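Local atomic coordinates of macromomycin (Streptomyces macromomyceticus, PDB entry 2MCM), a protein that carries a cytotoxic, DNA-cleaving chromophore by binding it non-covalently, serving as the apoprotein of the antibiotic auromomycin. Residues A[20-25]-A[95-100]; A[36-39]-A[43-46]; A[48-53]-A[67-72]. One frame throughout, in Å; residues are numbered along the deposited sequence. Where two conformers were deposited one is given.

All three contacts lie in one small, helix-free chain of the neocarzinostatin family, built as a sandwich of antiparallel sheets. Contact 1 joins strand 16-23 of the three-stranded sheet to strand 93-98 of the larger one, closing a long loop of chain within which contacts 2 and 3 follow in series. Contact 2 is the hairpin of strands 30-40 and 43-47, its centre about 16 Å from that of contact 1. Contact 3, about 12 Å from contact 2 between centres, again brings the two sheets together; there the ring of Phe72 packs on the backbone of Cys36, Gly45 and Cys46, so the hairpin and the segment 67-72 are in direct van der Waals contact.

Contact 1. Residues A[20-25]-A[95-100]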
# COMPACT_ATOMS: atom_id res chain seq x y z
N VAL A 20 -0.31 -8.96 -1.98
CA VAL A 20 0.74 -8.06 -2.58
C VAL A 20 1.97 -8.91 -2.75
O VAL A 20 2.49 -9.42 -1.74
CB VAL A 20 1.00 -6.88 -1.65
CG1 VAL A 20 2.12 -5.96 -2.23
CG2 VAL A 20 -0.23 -6.06 -1.36
N SER A 21 2.49 -9.12 -3.93
CA SER A 21 3.68 -9.92 -4.22
C SER A 21 4.76 -8.97 -4.82
O SER A 21 4.45 -8.33 -5.84
CB SER A 21 3.54 -11.02 -5.25
OG SER A 21 2.45 -11.84 -4.85
N ALA A 22 5.86 -8.98 -4.11
CA ALA A 22 6.95 -8.07 -4.61
C ALA A 22 8.20 -8.86 -4.79
O ALA A 22 8.48 -9.88 -4.13
CB ALA A 22 7.10 -6.95 -3.60
N THR A 23 9.02 -8.40 -5.75
CA THR A 23 10.29 -9.03 -6.05
C THR A 23 11.36 -7.93 -6.30
O THR A 23 10.98 -6.78 -6.41
CB THR A 23 10.22 -9.92 -7.37
OG1 THR A 23 9.77 -9.01 -8.39
CG2 THR A 23 9.29 -11.13 -7.14
N GLY A 24 12.60 -8.40 -6.25
CA GLY A 24 13.71 -7.42 -6.55
C GLY A 24 13.97 -6.53 -5.37
O GLY A 24 14.53 -5.41 -5.57
N LEU A 25 13.58 -6.90 -4.13
CA LEU A 25 13.83 -6.04 -2.98
C LEU A 25 15.18 -6.39 -2.34
O LEU A 25 15.89 -7.35 -2.75
CB LEU A 25 12.69 -6.38 -1.91
CG LEU A 25 11.28 -6.24 -2.47
CD1 LEU A 25 10.26 -6.61 -1.34
CD2 LEU A 25 11.01 -4.86 -2.99
N ALA A 95 -2.20 -0.01 -3.74
CA ALA A 95 -1.68 -0.95 -2.74
C ALA A 95 -0.19 -1.12 -3.16
O ALA A 95 0.12 -1.22 -4.35
CB ALA A 95 -2.40 -2.28 -2.73
N GLY A 96 0.71 -1.13 -2.15
CA GLY A 96 2.11 -1.29 -2.57
C GLY A 96 2.95 -1.35 -1.32
O GLY A 96 2.38 -1.56 -0.22
N LEU A 97 4.25 -1.22 -1.44
CA LEU A 97 5.17 -1.28 -0.32
C LEU A 97 6.37 -0.36 -0.51
O LEU A 97 6.70 -0.10 -1.66
CB LEU A 97 5.51 -2.75 -0.11
CG LEU A 97 6.47 -3.44 -1.04
CD1 LEU A 97 6.81 -4.85 -0.59
CD2 LEU A 97 6.02 -3.42 -2.49
N GLY A 98 6.89 0.12 0.62
CA GLY A 98 8.07 1.00 0.46
C GLY A 98 8.87 0.93 1.75
O GLY A 98 8.31 0.70 2.84
N SER A 99 10.15 1.17 1.65
CA SER A 99 11.05 1.21 2.81
C SER A 99 11.16 2.65 3.31
O SER A 99 10.58 3.56 2.77
CB SER A 99 12.41 0.63 2.43
OG SER A 99 13.07 1.67 1.61
N ASP A 100 11.96 2.82 4.38
CA ASP A 100 12.15 4.17 4.95
C ASP A 100 12.90 5.09 3.97
O ASP A 100 12.83 6.30 4.19
CB ASP A 100 12.83 4.09 6.30
CG ASP A 100 11.86 3.48 7.34
OD1 ASP A 100 10.66 3.76 7.27
OD2 ASP A 100 12.31 2.75 8.24
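Leu97 meets Ala22 and Leu25 in the hydrophobic interior of an immunoglobulin-like beta sandwich, with strand 16-23 of the three-stranded sheet on one side and strand 93-98 of the larger sheet on the other. The strands face each other rather than pair: the CA atoms of Ala22 and Leu97 stand 8.2 Å apart, and side chains fill the distance between the backbones.

The closest packing is apolar, and Leu97 supplies most of the reach. Its CD1 lies 3.7 Å from the CB of Ala22, while its other methyl, CD2, comes within 3.9 Å of that same CB, so the short alanine sits against both branches of the fork. Leu97 holds its CG between the backbone N and the carbonyl carbon (chi1 76°), which aims the fork at the opposing sheet. Two conformers of this residue were deposited, and the distances hold for one of them.

Beside this, Val20 and Ala95 point into the space between the sheets without quite touching: the nearest pair, Val20 CG2 and Ala95 CB, is 4.6 Å apart. Val20 CG1 looks across at the backbone of Gly96.

Other strands close the surroundings: Leu97 also packs on Val4, Tyr31, Val33 and Ile62, and Ala95 on Val6 and Leu66. This is plain core packing, joining the two sheets through buried hydrocarbon.

At the end of strand 16-23 the chain turns through Gly24, whose phi is positive, and brings Leu25 back toward the core. Leu25 and Leu97 then reach for each other tip to tip, CD1 of Leu25 lying 3.9 Å from CD1 of Leu97.

Contact 2. Residues A[36-39]-A[43-46]; sequences CAVV and VIGC
Cys36 and Cys46 face each other across the hairpin of strands 30-40 and 43-47, as a non-hydrogen-bonded antiparallel pair whose CA atoms are only 3.9 Å apart. The CB of Cys36 lies 3.4 Å from the carbonyl oxygen of Gly45 and 3.8 Å from CG2 of Ile44. From there SG swings to the side of the backbone N, anti to the carbonyl carbon (chi1 -54°), and Cys46 takes up nearly the same torsion, so the two sulfurs converge over one face of the sheet. The SG atoms of Cys36 and Cys46 are bonded at 2.0 Å, with a right-handed twist about the disulfide (chi3 98°). Val38 and Ile44 continue that face.

One step along, Ala37 and Gly45 form the hydrogen-bonded pair: Ala37 N gives to Gly45 O at 3.0 Å, and Gly45 N returns a straighter bond to Ala37 O at 2.9 Å. A third bond runs from Val39 N to Val43 O just before the turn. On the side away from the disulfide, Val39 packs its CG2 obliquely against CG1 of Val43, 3.9 Å off, in company with Trp83, Val86 and Val76.

A diol, probably from the crystallisation liquor, lies near the side chain of Cys36, and another near Val38; such molecules often mark pockets, though here they are no more than a hint. As in other members of the neocarzinostatin family, the disulfide-bridged beta hairpin probably forms part of the chromophore cleft.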
# COMPACT_ATOMS: atom_id res chain seq x y z
N CYS A 36 -2.82 3.43 -0.11
CA CYS A 36 -2.57 4.88 -0.05
C CYS A 36 -3.19 5.64 -1.23
O CYS A 36 -3.66 5.00 -2.17
CB CYS A 36 -1.03 5.09 -0.15
SG CYS A 36 -0.01 4.19 1.07
N ALA A 37 -3.10 6.95 -1.17
CA ALA A 37 -3.62 7.80 -2.25
C ALA A 37 -2.88 9.12 -2.08
O ALA A 37 -2.31 9.39 -1.06
CB ALA A 37 -5.12 8.08 -2.08
N VAL A 38 -2.93 9.91 -3.17
CA VAL A 38 -2.32 11.27 -3.10
C VAL A 38 -3.45 12.16 -2.56
O VAL A 38 -4.52 12.33 -3.19
CB VAL A 38 -1.81 11.71 -4.50
CG1 VAL A 38 -1.40 13.19 -4.40
CG2 VAL A 38 -0.64 10.89 -4.97
N VAL A 39 -3.19 12.69 -1.36
CA VAL A 39 -4.26 13.52 -0.75
C VAL A 39 -4.09 14.96 -1.21
O VAL A 39 -5.07 15.67 -1.42
CB VAL A 39 -4.40 13.28 0.76
CG1 VAL A 39 -4.87 11.80 0.94
CG2 VAL A 39 -3.22 13.57 1.61
N VAL A 43 1.89 14.97 -1.36
CA VAL A 43 1.58 14.35 -0.05
C VAL A 43 0.70 13.08 -0.24
O VAL A 43 -0.43 13.15 -0.68
CB VAL A 43 0.79 15.36 0.82
CG1 VAL A 43 0.43 14.74 2.18
CG2 VAL A 43 1.49 16.70 0.96
N ILE A 44 1.31 12.01 0.17
CA ILE A 44 0.66 10.67 0.14
C ILE A 44 0.10 10.39 1.55
O ILE A 44 0.76 10.66 2.56
CB ILE A 44 1.71 9.61 -0.24
CG1 ILE A 44 2.21 9.89 -1.71
CG2 ILE A 44 1.21 8.16 -0.11
CD1 ILE A 44 3.38 8.90 -2.04
N GLY A 45 -1.15 9.90 1.53
CA GLY A 45 -1.76 9.52 2.85
C GLY A 45 -2.09 8.03 2.77
O GLY A 45 -2.52 7.57 1.69
N CYS A 46 -1.99 7.23 3.82
CA CYS A 46 -2.26 5.79 3.77
C CYS A 46 -3.16 5.38 4.98
O CYS A 46 -3.24 6.16 5.94
CB CYS A 46 -0.98 4.98 3.90
SG CYS A 46 0.27 5.46 2.65

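Contact 3. Residues A[48-53]-A[67-72]; sequences ATTSTD and KVHSSF. With MRD ((4R)-2-methylpentane-2,4-diol), chain D.
Where the two sheets of the sandwich come together at the surface, Thr50 of the segment leading into strand 52-55 fits against Lys67 of strand 62-68 and His69 in the loop that follows, with a diol and a water filling out the junction. The methyl of Thr50 makes the direct contacts. CG2 lies 3.4 Å from the carbonyl oxygen of Lys67 and 3.5 Å from CE1 of His69; it approaches the imidazole at its edge, in the plane of the ring, so this is not packing over a ring face.

The hydroxyl works through solvent instead. With chi1 at 55° the Thr50 methyl turns to the ring edge and OG1 toward a water 2.9 Å away. That water is also hydrogen-bonded to ND1 of His69, at 2.9 Å, and sits in the imidazole plane. One threonine thus touches the edge of the ring with its methyl and reaches ND1 indirectly with its oxygen, which probably helps to fix the rotation of the ring.

The backbones are joined by a guest. O2 of the diol, which probably came from the crystallisation liquor, donates to the carbonyl O of Thr50 at 2.9 Å and accepts from Lys67 N at 3.0 Å. The latter bond is almost straight, 174° at the hydrogen. A methyl of the diol, CM, rests 3.6 Å from CB of Thr52, while the Lys67 side chain bends at chi3 and leads away.

His69 also packs on Asn14 and Asp47, and its carbonyl oxygen takes a bond from Gln35. The diol links the backbones of Thr50 and Lys67 in this crystal and the water links the side chains of Thr50 and His69, where the two sheets of an immunoglobulin-like beta sandwich meet at the surface.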
# COMPACT_ATOMS: atom_id res chain seq x y z
N ALA A 48 -3.51 3.63 8.16
CA ALA A 48 -2.63 3.07 9.20
C ALA A 48 -3.32 1.88 9.86
O ALA A 48 -2.54 1.10 10.43
CB ALA A 48 -2.30 4.16 10.25
N THR A 49 -4.60 1.72 9.73
CA THR A 49 -5.26 0.55 10.41
C THR A 49 -5.01 -0.74 9.71
O THR A 49 -5.07 -1.82 10.37
CB THR A 49 -6.80 0.81 10.61
OG1 THR A 49 -7.46 0.67 9.32
CG2 THR A 49 -7.06 2.19 11.22
N THR A 50 -4.73 -0.75 8.42
CA THR A 50 -4.51 -1.99 7.73
C THR A 50 -3.06 -2.22 7.26
O THR A 50 -2.76 -3.24 6.70
CB THR A 50 -5.46 -2.17 6.48
OG1 THR A 50 -5.23 -0.96 5.68
CG2 THR A 50 -6.97 -2.21 6.84
N SER A 51 -2.21 -1.22 7.52
CA SER A 51 -0.81 -1.37 7.04
C SER A 51 -0.07 -2.36 7.88
O SER A 51 -0.45 -2.66 9.05
CB SER A 51 -0.24 0.05 7.11
OG SER A 51 1.08 0.03 6.66
N THR A 52 0.97 -2.95 7.32
CA THR A 52 1.74 -3.93 8.05
C THR A 52 3.20 -3.86 7.66
O THR A 52 3.44 -3.34 6.52
CB THR A 52 1.14 -5.35 7.82
OG1 THR A 52 1.86 -6.15 8.84
CG2 THR A 52 1.38 -5.89 6.41
N ASP A 53 4.11 -4.37 8.39
CA ASP A 53 5.56 -4.36 8.04
C ASP A 53 6.01 -5.74 7.74
O ASP A 53 5.72 -6.68 8.56
CB ASP A 53 6.44 -3.80 9.19
CG ASP A 53 6.41 -2.31 9.28
OD1 ASP A 53 5.82 -1.61 8.47
OD2 ASP A 53 7.01 -1.79 10.25
N LYS A 67 -5.77 -6.06 3.75
CA LYS A 67 -7.23 -5.85 3.62
C LYS A 67 -7.45 -4.45 3.07
O LYS A 67 -6.93 -3.47 3.72
CB LYS A 67 -7.86 -6.06 5.01
CG LYS A 67 -9.39 -6.25 4.80
CD LYS A 67 -10.09 -6.58 6.14
CE LYS A 67 -9.57 -7.87 6.74
NZ LYS A 67 -10.44 -8.29 7.95
N VAL A 68 -8.20 -4.26 2.01
CA VAL A 68 -8.42 -2.91 1.45
C VAL A 68 -9.84 -2.46 1.65
O VAL A 68 -10.77 -3.28 1.82
CB VAL A 68 -8.07 -2.83 -0.08
CG1 VAL A 68 -6.56 -3.07 -0.24
CG2 VAL A 68 -8.93 -3.78 -0.90
N HIS A 69 -10.03 -1.17 1.65
CA HIS A 69 -11.35 -0.56 1.89
C HIS A 69 -11.60 0.55 0.87
O HIS A 69 -10.70 1.22 0.39
CB HIS A 69 -11.43 0.02 3.32
CG HIS A 69 -11.24 -1.04 4.39
ND1 HIS A 69 -10.10 -1.43 4.96
CD2 HIS A 69 -12.22 -1.84 4.92
CE1 HIS A 69 -10.33 -2.42 5.84
NE2 HIS A 69 -11.64 -2.67 5.82
N SER A 70 -12.89 0.64 0.50
CA SER A 70 -13.21 1.64 -0.57
C SER A 70 -13.10 3.04 -0.09
O SER A 70 -12.97 3.94 -0.96
CB SER A 70 -14.55 1.34 -1.26
OG SER A 70 -15.54 1.32 -0.24
N SER A 71 -13.17 3.28 1.20
CA SER A 71 -12.96 4.62 1.79
C SER A 71 -12.11 4.35 3.03
O SER A 71 -12.32 3.28 3.70
CB SER A 71 -14.21 5.38 2.16
OG SER A 71 -14.97 5.73 1.01
N PHE A 72 -11.22 5.23 3.37
CA PHE A 72 -10.39 5.01 4.60
C PHE A 72 -9.99 6.36 5.15
O PHE A 72 -10.11 7.38 4.46
CB PHE A 72 -9.19 4.18 4.20
CG PHE A 72 -8.17 4.74 3.27
CD1 PHE A 72 -7.12 5.53 3.79
CD2 PHE A 72 -8.21 4.51 1.89
CE1 PHE A 72 -6.12 6.02 2.95
CE2 PHE A 72 -7.22 5.03 1.05
CZ PHE A 72 -6.22 5.81 1.58
C1 MRD D . -4.39 -7.75 6.70
C2 MRD D . -3.72 -6.56 7.20
O2 MRD D . -4.38 -5.66 6.33
CM MRD D . -2.18 -6.67 7.08
C3 MRD D . -3.98 -6.25 8.62
C4 MRD D . -5.41 -6.32 9.11
O4 MRD D . -6.20 -5.26 8.51
C5 MRD D . -5.36 -6.01 10.62
O HOH W 1 -7.61 -0.16 4.15